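Local coordinates for succinoglycan biosynthesis protein (Bacillus cereus ATCC 14579, PDB 2QGM) that is of unproven function but belongs to the erythromycin esterase-like family, whose best-known members hydrolyse the lactone ring of macrolide antibiotics, at residues A[115-120]-A[135-140]; A[88-93]-A[143-148]; A[213-218]-A[268-273]; A[206-211]-A[224-229]. One frame throughout, in Å; residues are numbered along the deposited sequence.

Contact 1. Residues A[115-120]-A[135-140]; sequences WGNGLK and FLKLLY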
loop_
_atom_site.group_PDB
_atom_site.type_symbol
_atom_site.label_atom_id
_atom_site.label_comp_id
_atom_site.label_asym_id
_atom_site.label_seq_id
_atom_site.Cartn_x
_atom_site.Cartn_y
_atom_site.Cartn_z
ATOM N N TRP A 115 11.244 -2.753 -1.952
ATOM C CA TRP A 115 11.793 -3.782 -1.073
ATOM C C TRP A 115 13.018 -3.287 -0.299
ATOM O O TRP A 115 13.054 -3.350 0.937
ATOM C CB TRP A 115 12.149 -5.018 -1.911
ATOM C CG TRP A 115 12.683 -6.137 -1.076
ATOM C CD1 TRP A 115 13.986 -6.383 -0.775
ATOM C CD2 TRP A 115 11.913 -7.096 -0.343
ATOM N NE1 TRP A 115 14.080 -7.434 0.106
ATOM C CE2 TRP A 115 12.820 -7.891 0.388
ATOM C CE3 TRP A 115 10.537 -7.360 -0.232
ATOM C CZ2 TRP A 115 12.399 -8.936 1.230
ATOM C CZ3 TRP A 115 10.117 -8.398 0.604
ATOM C CH2 TRP A 115 11.049 -9.172 1.322
ATOM N N GLY A 116 14.006 -2.775 -1.030
ATOM C CA GLY A 116 15.223 -2.272 -0.409
ATOM C C GLY A 116 15.011 -1.187 0.631
ATOM O O GLY A 116 15.662 -1.180 1.683
ATOM N N ASN A 117 14.120 -0.250 0.327
ATOM C CA ASN A 117 13.806 0.839 1.254
ATOM C C ASN A 117 13.146 0.220 2.472
ATOM O O ASN A 117 13.339 0.674 3.601
ATOM C CB ASN A 117 12.855 1.832 0.598
ATOM C CG ASN A 117 13.557 2.721 -0.409
ATOM O OD1 ASN A 117 12.923 3.324 -1.274
ATOM N ND2 ASN A 117 14.878 2.827 -0.281
ATOM N N GLY A 118 12.374 -0.835 2.233
ATOM C CA GLY A 118 11.703 -1.521 3.324
ATOM C C GLY A 118 12.690 -2.096 4.321
ATOM O O GLY A 118 12.477 -1.994 5.528
ATOM N N LEU A 119 13.765 -2.703 3.815
ATOM C CA LEU A 119 14.808 -3.298 4.651
ATOM C C LEU A 119 15.402 -2.238 5.588
ATOM O O LEU A 119 15.635 -2.502 6.764
ATOM C CB LEU A 119 15.926 -3.889 3.767
ATOM C CG LEU A 119 15.563 -5.037 2.812
ATOM C CD1 LEU A 119 16.801 -5.500 2.036
ATOM C CD2 LEU A 119 14.983 -6.202 3.604
ATOM N N LYS A 120 15.628 -1.036 5.058
ATOM C CA LYS A 120 16.198 0.052 5.838
ATOM C C LYS A 120 15.189 0.625 6.820
ATOM O O LYS A 120 15.551 1.000 7.938
ATOM C CB LYS A 120 16.717 1.166 4.917
ATOM C CG LYS A 120 17.752 0.704 3.900
ATOM C CD LYS A 120 18.144 1.833 2.953
ATOM C CE LYS A 120 18.966 1.324 1.768
ATOM N NZ LYS A 120 20.166 0.552 2.194
ATOM N N PHE A 135 14.755 6.926 3.192
ATOM C CA PHE A 135 14.262 5.639 2.694
ATOM C C PHE A 135 12.885 5.685 2.035
ATOM O O PHE A 135 12.417 4.681 1.504
ATOM C CB PHE A 135 14.212 4.604 3.825
ATOM C CG PHE A 135 15.419 4.609 4.722
ATOM C CD1 PHE A 135 16.711 4.687 4.197
ATOM C CD2 PHE A 135 15.261 4.484 6.098
ATOM C CE1 PHE A 135 17.826 4.641 5.039
ATOM C CE2 PHE A 135 16.363 4.435 6.944
ATOM C CZ PHE A 135 17.653 4.513 6.422
ATOM N N LEU A 136 12.239 6.844 2.078
ATOM C CA LEU A 136 10.914 7.011 1.486
ATOM C C LEU A 136 11.030 7.784 0.174
ATOM O O LEU A 136 11.514 8.915 0.157
ATOM C CB LEU A 136 10.006 7.767 2.454
ATOM C CG LEU A 136 9.791 7.099 3.813
ATOM C CD1 LEU A 136 9.195 8.094 4.788
ATOM C CD2 LEU A 136 8.891 5.879 3.648
ATOM N N LYS A 137 10.591 7.180 -0.925
ATOM C CA LYS A 137 10.681 7.849 -2.213
ATOM C C LYS A 137 9.702 9.017 -2.299
ATOM O O LYS A 137 8.617 8.969 -1.726
ATOM C CB LYS A 137 10.452 6.845 -3.334
ATOM C CG LYS A 137 11.432 5.668 -3.301
ATOM C CD LYS A 137 12.909 6.104 -3.297
ATOM C CE LYS A 137 13.472 6.265 -1.891
ATOM N NZ LYS A 137 14.945 6.509 -1.898
ATOM N N LEU A 138 10.097 10.061 -3.026
ATOM C CA LEU A 138 9.305 11.285 -3.143
ATOM C C LEU A 138 7.791 11.210 -3.041
ATOM O O LEU A 138 7.140 10.315 -3.572
ATOM C CB LEU A 138 9.708 12.060 -4.396
ATOM C CG LEU A 138 10.920 12.977 -4.177
ATOM C CD1 LEU A 138 11.205 13.768 -5.443
ATOM C CD2 LEU A 138 10.640 13.920 -3.012
ATOM N N LEU A 139 7.256 12.208 -2.354
ATOM C CA LEU A 139 5.843 12.360 -2.061
ATOM C C LEU A 139 5.616 11.663 -0.734
ATOM O O LEU A 139 4.783 12.091 0.049
ATOM C CB LEU A 139 4.916 11.780 -3.150
ATOM C CG LEU A 139 4.818 12.465 -4.526
ATOM C CD1 LEU A 139 3.416 12.248 -5.081
ATOM C CD2 LEU A 139 5.081 13.964 -4.425
ATOM N N TYR A 140 6.379 10.606 -0.457
ATOM C CA TYR A 140 6.218 9.909 0.816
ATOM C C TYR A 140 7.043 10.419 2.004
ATOM O O TYR A 140 6.672 10.172 3.151
ATOM C CB TYR A 140 6.432 8.405 0.639
ATOM C CG TYR A 140 5.133 7.643 0.459
ATOM C CD1 TYR A 140 4.002 8.262 -0.076
ATOM C CD2 TYR A 140 5.034 6.306 0.826
ATOM C CE1 TYR A 140 2.806 7.567 -0.238
ATOM C CE2 TYR A 140 3.841 5.597 0.664
ATOM C CZ TYR A 140 2.731 6.238 0.133
ATOM O OH TYR A 140 1.551 5.553 -0.034
#
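K120 lies across one face of the F135 ring, and this is the tight part of the contact. Its CB stands nearly above the ring centre, 3.5 Å from the F135 centroid and 6° off the ring normal. This is a CH-pi contact. The K120 chain then runs on over one side of the ring, and K120 CD comes to 3.4 Å from F135 CD1. The methylene chain is extended as far as CE and bends at its last torsion (chi4 -54°), which leads the ammonium group away from the ring. NZ makes a long, weak ion pair with D176.

N117, one turn earlier on helix 115-127, packs against the backbone carbonyl of F135, its CB 3.0 Å from F135 O. The F135 side chain also touches L121 of the same helix.

The loose side is at K137, an exposed residue. Its chain folds back through bends at its second and third torsions, and in this folded form it crosses the N117 side chain at about a right angle. The K137 backbone N is hydrogen-bonded to E113.

At the F135 ring the loop meets the helix through carbon. A lysine gives its methylenes to an aromatic face, while its charge is placed beyond the ring.

Contact 2. Residues A[88-93]-A[143-148]; sequences EIFTMK and DEIIAM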
loop_
_atom_site.group_PDB
_atom_site.type_symbol
_atom_site.label_atom_id
_atom_site.label_comp_id
_atom_site.label_asym_id
_atom_site.label_seq_id
_atom_site.Cartn_x
_atom_site.Cartn_y
_atom_site.Cartn_z
ATOM N N GLU A 88 -4.406 15.047 5.823
ATOM C CA GLU A 88 -5.334 14.358 6.717
ATOM C C GLU A 88 -5.525 12.886 6.404
ATOM O O GLU A 88 -5.835 12.105 7.301
ATOM C CB GLU A 88 -6.694 15.058 6.714
ATOM C CG GLU A 88 -6.638 16.522 7.113
ATOM C CD GLU A 88 -6.279 17.439 5.956
ATOM O OE1 GLU A 88 -5.932 16.929 4.867
ATOM O OE2 GLU A 88 -6.349 18.675 6.136
ATOM N N ILE A 89 -5.367 12.503 5.139
ATOM C CA ILE A 89 -5.504 11.091 4.805
ATOM C C ILE A 89 -4.307 10.317 5.380
ATOM O O ILE A 89 -4.492 9.287 6.016
ATOM C CB ILE A 89 -5.626 10.878 3.286
ATOM C CG1 ILE A 89 -6.941 11.497 2.806
ATOM C CG2 ILE A 89 -5.592 9.385 2.954
ATOM C CD1 ILE A 89 -7.264 11.264 1.342
ATOM N N PHE A 90 -3.090 10.820 5.175
ATOM C CA PHE A 90 -1.915 10.148 5.723
ATOM C C PHE A 90 -2.000 10.063 7.254
ATOM O O PHE A 90 -1.727 9.013 7.844
ATOM C CB PHE A 90 -0.611 10.875 5.355
ATOM C CG PHE A 90 -0.223 10.756 3.903
ATOM C CD1 PHE A 90 -0.501 9.598 3.182
ATOM C CD2 PHE A 90 0.465 11.787 3.269
ATOM C CE1 PHE A 90 -0.100 9.470 1.854
ATOM C CE2 PHE A 90 0.872 11.670 1.941
ATOM C CZ PHE A 90 0.588 10.507 1.232
ATOM N N THR A 91 -2.367 11.166 7.902
ATOM C CA THR A 91 -2.456 11.184 9.356
ATOM C C THR A 91 -3.572 10.276 9.870
ATOM O O THR A 91 -3.396 9.590 10.874
ATOM C CB THR A 91 -2.662 12.619 9.878
ATOM O OG1 THR A 91 -1.517 13.408 9.535
ATOM C CG2 THR A 91 -2.827 12.620 11.394
HETATM N N MSE A 92 -4.714 10.263 9.187
HETATM C CA MSE A 92 -5.813 9.404 9.616
HETATM C C MSE A 92 -5.414 7.938 9.443
HETATM O O MSE A 92 -5.811 7.085 10.230
HETATM C CB MSE A 92 -7.086 9.704 8.820
HETATM C CG MSE A 92 -8.287 8.791 9.126
HETATM SE SE MSE A 92 -8.969 9.022 10.934
HETATM C CE MSE A 92 -8.404 7.380 11.740
ATOM N N LYS A 93 -4.631 7.638 8.412
ATOM C CA LYS A 93 -4.182 6.274 8.201
ATOM C C LYS A 93 -3.231 5.862 9.319
ATOM O O LYS A 93 -3.219 4.716 9.736
ATOM C CB LYS A 93 -3.508 6.126 6.835
ATOM C CG LYS A 93 -4.508 6.101 5.695
ATOM C CD LYS A 93 -3.862 5.943 4.331
ATOM C CE LYS A 93 -3.226 4.583 4.170
ATOM N NZ LYS A 93 -2.660 4.453 2.803
ATOM N N ASP A 143 5.971 14.873 6.721
ATOM C CA ASP A 143 5.957 14.931 8.179
ATOM C C ASP A 143 4.937 13.932 8.710
ATOM O O ASP A 143 5.178 13.272 9.722
ATOM C CB ASP A 143 5.584 16.329 8.676
ATOM C CG ASP A 143 6.632 17.372 8.338
ATOM O OD1 ASP A 143 7.834 17.027 8.287
ATOM O OD2 ASP A 143 6.252 18.546 8.149
ATOM N N GLU A 144 3.806 13.826 8.012
ATOM C CA GLU A 144 2.725 12.928 8.409
ATOM C C GLU A 144 3.164 11.465 8.472
ATOM O O GLU A 144 2.929 10.787 9.473
ATOM C CB GLU A 144 1.534 13.068 7.445
ATOM C CG GLU A 144 0.868 14.456 7.435
ATOM C CD GLU A 144 1.471 15.423 6.418
ATOM O OE1 GLU A 144 2.510 15.095 5.815
ATOM O OE2 GLU A 144 0.903 16.518 6.219
ATOM N N ILE A 145 3.801 10.982 7.408
ATOM C CA ILE A 145 4.241 9.595 7.367
ATOM C C ILE A 145 5.441 9.336 8.271
ATOM O O ILE A 145 5.494 8.325 8.964
ATOM C CB ILE A 145 4.564 9.152 5.904
ATOM C CG1 ILE A 145 3.292 9.228 5.065
ATOM C CG2 ILE A 145 5.124 7.729 5.881
ATOM C CD1 ILE A 145 3.458 8.895 3.593
ATOM N N ILE A 146 6.400 10.254 8.285
ATOM C CA ILE A 146 7.568 10.076 9.129
ATOM C C ILE A 146 7.164 10.009 10.593
ATOM O O ILE A 146 7.778 9.295 11.372
ATOM C CB ILE A 146 8.579 11.199 8.893
ATOM C CG1 ILE A 146 9.114 11.077 7.465
ATOM C CG2 ILE A 146 9.707 11.111 9.913
ATOM C CD1 ILE A 146 9.972 12.221 7.021
ATOM N N ALA A 147 6.107 10.730 10.954
ATOM C CA ALA A 147 5.624 10.710 12.331
ATOM C C ALA A 147 5.160 9.299 12.676
ATOM O O ALA A 147 5.351 8.840 13.798
ATOM C CB ALA A 147 4.475 11.694 12.508
HETATM N N MSE A 148 4.565 8.607 11.707
HETATM C CA MSE A 148 4.097 7.240 11.935
HETATM C C MSE A 148 5.282 6.299 12.081
HETATM O O MSE A 148 5.294 5.454 12.967
HETATM C CB MSE A 148 3.198 6.773 10.788
HETATM C CG MSE A 148 2.797 5.299 10.842
HETATM SE SE MSE A 148 1.714 4.832 9.327
HETATM C CE MSE A 148 3.026 5.014 7.924
HETATM O O HOH W 1 0.757 11.927 10.945
#
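Helices 87-104 and 143-157 run side by side where T91 meets E144. The short segments point the same way, with axes 10° from parallel and 8.7 Å apart at their closest. The CA atoms of T91 and E144 are 5.5 Å apart.

The buried side of the interface is aromatic and aliphatic. I145 CD1 sits over the centre of the F90 ring, 3.9 Å from its centroid and 4° off the normal, in a CH-pi contact. An extended chi2 (177°) carries the terminal methyl out to the ring. Next to this pair, F90 CB packs on E144 CB at 3.7 Å. I145 and M148, a selenomethionine, also touch M111 of strand 108-111. On the other helix, M92 and K93 touch F434 of strand 432-439. Both helices thus pack against the central mixed sheet of this alpha/beta protein.

The polar side lies around T91 and E144. T91 OG1 comes to 3.3 Å from E144 CG, the two side chains crossing at about a right angle. A water links the helices here. It donates to E144 O at 2.9 Å and is hydrogen-bonded to T91 OG1 at 3.1 Å.

No direct hydrogen bond joins the two segments. OE2 of the buried glutamate E144 is bonded by S87 and by H443 near the C-terminus. The carboxylate is thus spent outside the two segments, which leaves the helix pair itself to apolar packing on one side and a water bridge on the other.

Contact 3. Residues A[213-218]-A[268-273]; sequences QEYMKL and TMLLPN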
loop_
_atom_site.group_PDB
_atom_site.type_symbol
_atom_site.label_atom_id
_atom_site.label_comp_id
_atom_site.label_asym_id
_atom_site.label_seq_id
_atom_site.Cartn_x
_atom_site.Cartn_y
_atom_site.Cartn_z
ATOM N N GLN A 213 13.079 2.085 -15.592
ATOM C CA GLN A 213 13.486 2.749 -16.821
ATOM C C GLN A 213 14.840 2.290 -17.359
ATOM O O GLN A 213 14.957 1.981 -18.541
ATOM C CB GLN A 213 13.494 4.266 -16.602
ATOM C CG GLN A 213 13.829 5.087 -17.831
ATOM C CD GLN A 213 13.604 6.569 -17.602
ATOM O OE1 GLN A 213 14.105 7.146 -16.633
ATOM N NE2 GLN A 213 12.856 7.199 -18.500
ATOM N N GLU A 214 15.859 2.236 -16.505
ATOM C CA GLU A 214 17.176 1.816 -16.962
ATOM C C GLU A 214 17.258 0.318 -17.212
ATOM O O GLU A 214 18.009 -0.129 -18.080
ATOM C CB GLU A 214 18.273 2.244 -15.972
ATOM C CG GLU A 214 18.212 1.595 -14.607
ATOM C CD GLU A 214 19.341 2.064 -13.701
ATOM O OE1 GLU A 214 20.521 1.766 -13.995
ATOM O OE2 GLU A 214 19.054 2.732 -12.684
ATOM N N TYR A 215 16.485 -0.469 -16.471
ATOM C CA TYR A 215 16.532 -1.912 -16.679
ATOM C C TYR A 215 15.859 -2.274 -18.001
ATOM O O TYR A 215 16.315 -3.163 -18.712
ATOM C CB TYR A 215 15.857 -2.652 -15.519
ATOM C CG TYR A 215 16.087 -4.154 -15.542
ATOM C CD1 TYR A 215 15.246 -5.001 -16.262
ATOM C CD2 TYR A 215 17.168 -4.723 -14.871
ATOM C CE1 TYR A 215 15.473 -6.376 -16.314
ATOM C CE2 TYR A 215 17.407 -6.099 -14.922
ATOM C CZ TYR A 215 16.560 -6.921 -15.642
ATOM O OH TYR A 215 16.801 -8.281 -15.700
HETATM N N MSE A 216 14.784 -1.576 -18.342
HETATM C CA MSE A 216 14.095 -1.870 -19.586
HETATM C C MSE A 216 14.891 -1.494 -20.837
HETATM O O MSE A 216 14.496 -1.837 -21.950
HETATM C CB MSE A 216 12.725 -1.195 -19.590
HETATM C CG MSE A 216 11.760 -1.838 -18.609
HETATM SE SE MSE A 216 9.996 -1.079 -18.621
HETATM C CE MSE A 216 9.374 -1.882 -20.274
ATOM N N LYS A 217 16.014 -0.802 -20.652
ATOM C CA LYS A 217 16.870 -0.398 -21.773
ATOM C C LYS A 217 17.780 -1.549 -22.202
ATOM O O LYS A 217 18.453 -1.481 -23.233
ATOM C CB LYS A 217 17.712 0.824 -21.384
ATOM C CG LYS A 217 16.877 2.078 -21.143
ATOM C CD LYS A 217 17.672 3.228 -20.530
ATOM C CE LYS A 217 18.745 3.767 -21.461
ATOM N NZ LYS A 217 19.402 4.964 -20.854
ATOM N N LEU A 218 17.799 -2.605 -21.399
ATOM C CA LEU A 218 18.615 -3.776 -21.694
ATOM C C LEU A 218 18.021 -4.533 -22.872
ATOM O O LEU A 218 16.815 -4.481 -23.108
ATOM C CB LEU A 218 18.660 -4.714 -20.483
ATOM C CG LEU A 218 19.413 -4.235 -19.245
ATOM C CD1 LEU A 218 19.075 -5.117 -18.048
ATOM C CD2 LEU A 218 20.900 -4.248 -19.533
ATOM N N THR A 268 11.932 -10.986 -13.466
ATOM C CA THR A 268 10.868 -11.741 -14.132
ATOM C C THR A 268 9.771 -10.791 -14.609
ATOM O O THR A 268 9.217 -10.947 -15.697
ATOM C CB THR A 268 10.245 -12.787 -13.181
ATOM O OG1 THR A 268 11.265 -13.683 -12.727
ATOM C CG2 THR A 268 9.156 -13.580 -13.896
HETATM N N MSE A 269 9.465 -9.808 -13.771
HETATM C CA MSE A 269 8.444 -8.803 -14.052
HETATM C C MSE A 269 8.791 -7.957 -15.284
HETATM O O MSE A 269 7.910 -7.591 -16.070
HETATM C CB MSE A 269 8.303 -7.904 -12.818
HETATM C CG MSE A 269 7.497 -6.630 -12.997
HETATM SE SE MSE A 269 7.634 -5.536 -11.383
HETATM C CE MSE A 269 9.293 -4.624 -11.839
ATOM N N LEU A 270 10.076 -7.668 -15.455
ATOM C CA LEU A 270 10.528 -6.830 -16.560
ATOM C C LEU A 270 11.065 -7.583 -17.763
ATOM O O LEU A 270 11.722 -6.995 -18.622
ATOM C CB LEU A 270 11.578 -5.834 -16.060
ATOM C CG LEU A 270 11.076 -4.859 -14.985
ATOM C CD1 LEU A 270 12.224 -3.954 -14.543
ATOM C CD2 LEU A 270 9.915 -4.029 -15.521
ATOM N N LEU A 271 10.779 -8.878 -17.827
ATOM C CA LEU A 271 11.219 -9.695 -18.949
ATOM C C LEU A 271 10.372 -9.347 -20.179
ATOM O O LEU A 271 10.907 -9.129 -21.268
ATOM C CB LEU A 271 11.076 -11.182 -18.603
ATOM C CG LEU A 271 11.630 -12.200 -19.597
ATOM C CD1 LEU A 271 13.120 -11.963 -19.790
ATOM C CD2 LEU A 271 11.377 -13.611 -19.079
ATOM N N PRO A 272 9.036 -9.282 -20.018
ATOM C CA PRO A 272 8.188 -8.952 -21.167
ATOM C C PRO A 272 8.531 -7.576 -21.735
ATOM O O PRO A 272 9.256 -6.797 -21.111
ATOM C CB PRO A 272 6.776 -8.995 -20.585
ATOM C CG PRO A 272 6.890 -9.992 -19.486
ATOM C CD PRO A 272 8.206 -9.610 -18.843
ATOM N N ASN A 273 8.001 -7.276 -22.915
ATOM C CA ASN A 273 8.268 -5.990 -23.543
ATOM C C ASN A 273 6.978 -5.190 -23.749
ATOM O O ASN A 273 7.005 -4.089 -24.300
ATOM C CB ASN A 273 8.998 -6.202 -24.875
ATOM C CG ASN A 273 9.721 -4.954 -25.350
ATOM O OD1 ASN A 273 9.109 -4.037 -25.900
ATOM N ND2 ASN A 273 11.032 -4.908 -25.127
#
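Aliphatic-aromatic packing between L270 and Y215 carries most of this contact. L270 CD1 approaches the Y215 ring obliquely and comes to 3.6 Å from Y215 CD1. L270 CB adds a second touch, 3.8 Å from the same Y215 CD1. The ring can meet the leucine because Y215 CG lies opposite the backbone N (chi1 -170°).

A further apolar contact comes from M216, a selenomethionine. M216 CG is 4.2 Å from L270 CD2, so the two methyls of L270 serve two neighbouring side chains. M216 is exposed and also touches I278 of helix 276-297.

Two further neighbours flank the Y215 ring. L218 places its CD1 over the centre of one face, and F266 meets the ring edge-to-face. A backbone bond from L218 N to Y215 O, 3.1 Å, closes the type I turn of residues 215-218 that brings L218 there.

No hydrogen bond crosses between the segments. L270 is the first residue past helix 253-269, and Y215 lies on the short helix 212-215. The contact joins the two in the helical region that lies, along the chain, between strands 166-171 and 301-304.

Contact 4. Residues A[206-211]-A[224-229]; sequences SSFTGS and EKFKAN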
loop_
_atom_site.group_PDB
_atom_site.type_symbol
_atom_site.label_atom_id
_atom_site.label_comp_id
_atom_site.label_asym_id
_atom_site.label_seq_id
_atom_site.Cartn_x
_atom_site.Cartn_y
_atom_site.Cartn_z
ATOM N N SER A 206 23.317 -6.138 -10.794
ATOM C CA SER A 206 23.251 -5.083 -9.788
ATOM C C SER A 206 23.574 -3.669 -10.269
ATOM O O SER A 206 23.387 -2.708 -9.520
ATOM C CB SER A 206 24.153 -5.436 -8.593
ATOM O OG SER A 206 25.512 -5.575 -8.980
ATOM N N SER A 207 24.058 -3.532 -11.500
ATOM C CA SER A 207 24.375 -2.209 -12.037
ATOM C C SER A 207 23.231 -1.626 -12.858
ATOM O O SER A 207 23.257 -0.445 -13.214
ATOM C CB SER A 207 25.627 -2.262 -12.924
ATOM O OG SER A 207 26.807 -2.058 -12.164
ATOM N N PHE A 208 22.223 -2.453 -13.137
ATOM C CA PHE A 208 21.075 -2.046 -13.945
ATOM C C PHE A 208 19.715 -2.040 -13.248
ATOM O O PHE A 208 18.684 -1.873 -13.909
ATOM C CB PHE A 208 20.974 -2.947 -15.185
ATOM C CG PHE A 208 22.202 -2.921 -16.058
ATOM C CD1 PHE A 208 23.231 -3.846 -15.881
ATOM C CD2 PHE A 208 22.345 -1.942 -17.030
ATOM C CE1 PHE A 208 24.392 -3.791 -16.664
ATOM C CE2 PHE A 208 23.500 -1.874 -17.821
ATOM C CZ PHE A 208 24.521 -2.797 -17.635
ATOM N N THR A 209 19.690 -2.211 -11.931
ATOM C CA THR A 209 18.414 -2.248 -11.213
ATOM C C THR A 209 18.033 -0.956 -10.501
ATOM O O THR A 209 17.092 -0.939 -9.709
ATOM C CB THR A 209 18.401 -3.394 -10.178
ATOM O OG1 THR A 209 19.506 -3.248 -9.269
ATOM C CG2 THR A 209 18.513 -4.736 -10.880
ATOM N N GLY A 210 18.742 0.124 -10.805
ATOM C CA GLY A 210 18.462 1.410 -10.183
ATOM C C GLY A 210 17.054 1.948 -10.379
ATOM O O GLY A 210 16.572 2.748 -9.574
ATOM N N SER A 211 16.396 1.521 -11.454
ATOM C CA SER A 211 15.034 1.940 -11.762
ATOM C C SER A 211 14.502 1.069 -12.893
ATOM O O SER A 211 15.279 0.417 -13.603
ATOM C CB SER A 211 14.994 3.417 -12.175
ATOM O OG SER A 211 15.670 3.635 -13.406
ATOM N N GLU A 224 17.088 -12.002 -20.362
ATOM C CA GLU A 224 16.946 -13.450 -20.175
ATOM C C GLU A 224 18.060 -13.959 -19.263
ATOM O O GLU A 224 17.830 -14.754 -18.345
ATOM C CB GLU A 224 17.034 -14.189 -21.515
ATOM C CG GLU A 224 15.864 -13.971 -22.467
ATOM C CD GLU A 224 14.570 -14.596 -21.970
ATOM O OE1 GLU A 224 14.615 -15.718 -21.417
ATOM O OE2 GLU A 224 13.502 -13.974 -22.149
ATOM N N LYS A 225 19.268 -13.485 -19.536
ATOM C CA LYS A 225 20.462 -13.848 -18.790
ATOM C C LYS A 225 20.346 -13.436 -17.321
ATOM O O LYS A 225 20.582 -14.250 -16.428
ATOM C CB LYS A 225 21.672 -13.171 -19.441
ATOM C CG LYS A 225 23.023 -13.507 -18.849
ATOM C CD LYS A 225 24.094 -12.760 -19.630
ATOM C CE LYS A 225 25.494 -13.072 -19.145
ATOM N NZ LYS A 225 26.492 -12.285 -19.923
ATOM N N PHE A 226 19.966 -12.185 -17.069
ATOM C CA PHE A 226 19.832 -11.713 -15.692
ATOM C C PHE A 226 18.725 -12.424 -14.921
ATOM O O PHE A 226 18.849 -12.651 -13.718
ATOM C CB PHE A 226 19.586 -10.201 -15.644
ATOM C CG PHE A 226 20.763 -9.375 -16.092
ATOM C CD1 PHE A 226 22.068 -9.841 -15.922
ATOM C CD2 PHE A 226 20.568 -8.113 -16.648
ATOM C CE1 PHE A 226 23.169 -9.055 -16.303
ATOM C CE2 PHE A 226 21.655 -7.314 -17.033
ATOM C CZ PHE A 226 22.956 -7.789 -16.858
ATOM N N LYS A 227 17.628 -12.758 -15.596
ATOM C CA LYS A 227 16.529 -13.466 -14.935
ATOM C C LYS A 227 17.033 -14.845 -14.517
ATOM O O LYS A 227 16.740 -15.320 -13.416
ATOM C CB LYS A 227 15.334 -13.627 -15.886
ATOM C CG LYS A 227 14.239 -14.534 -15.325
ATOM C CD LYS A 227 13.149 -14.834 -16.344
ATOM C CE LYS A 227 12.152 -15.864 -15.806
ATOM N NZ LYS A 227 12.745 -17.225 -15.620
ATOM N N ALA A 228 17.790 -15.480 -15.409
ATOM C CA ALA A 228 18.358 -16.798 -15.147
ATOM C C ALA A 228 19.304 -16.731 -13.953
ATOM O O ALA A 228 19.240 -17.569 -13.052
ATOM C CB ALA A 228 19.111 -17.305 -16.384
ATOM N N ASN A 229 20.185 -15.736 -13.949
ATOM C CA ASN A 229 21.133 -15.570 -12.850
ATOM C C ASN A 229 20.405 -15.370 -11.519
ATOM O O ASN A 229 20.797 -15.939 -10.498
ATOM C CB ASN A 229 22.052 -14.371 -13.119
ATOM C CG ASN A 229 23.057 -14.634 -14.231
ATOM O OD1 ASN A 229 22.955 -15.626 -14.956
ATOM N ND2 ASN A 229 24.029 -13.740 -14.372
#
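A small aromatic pair, F208 with F226, joins the loop before helix 212-215 to the side of helix 220-236. The contact is peripheral, its centre about 25 Å from the centre of the chain. The two ring planes are inclined by 29°. Their centroids are 5.9 Å apart, and the rings are slid past each other and barely overlap. The rings touch where F208 CD1 reaches F226 CE2 and CZ. F208 CD1 lies 4.0 Å from F226 CE2 and 4.1 Å from F226 CZ. Both approaches are oblique. F208 CG is turned beside its backbone N (chi1 -59°), which carries the ring toward the helix. F226 is buried, whereas F208 remains partly exposed. L218 touches both phenylalanines.

The fold here is a run of helices that lies, along the chain, between strands 166-171 and 301-304, and residues 206-211 connect two of them. S211 takes the N-cap position of helix 212-215. Its OG makes a weak hydrogen bond with E214 N.

The rest of the loop is tied back to the preceding parts of the chain. T209 OG1 is hydrogen-bonded to the carbonyl of L175, and a backbone bond joins the same two residues. S206 OG is bonded to the carbonyls of Y202 and K203. On the helix, N229 ND2 has a weak hydrogen bond to the carbonyl of N201.

How the contacts relate
Contacts 1 and 2 lie nearer the centre of the chain than contacts 3 and 4. Contact 1 packs against helix 143-157, which is part of contact 2: Y140 packs on F90 and I145. Both put a CH group over a phenylalanine face, but the donor is an isoleucine in buried contact 2 and a lysine in partly buried contact 1. Contact 3 is buried although far from the centre, while contact 4 is partly buried. Their centres are about 9 Å apart in the helical region. Y215 packs on F208 and F226, and L271 on E224 and K227, forming one cluster. Their ring contacts across the segments are oblique. Contact 2 adds a bridging water.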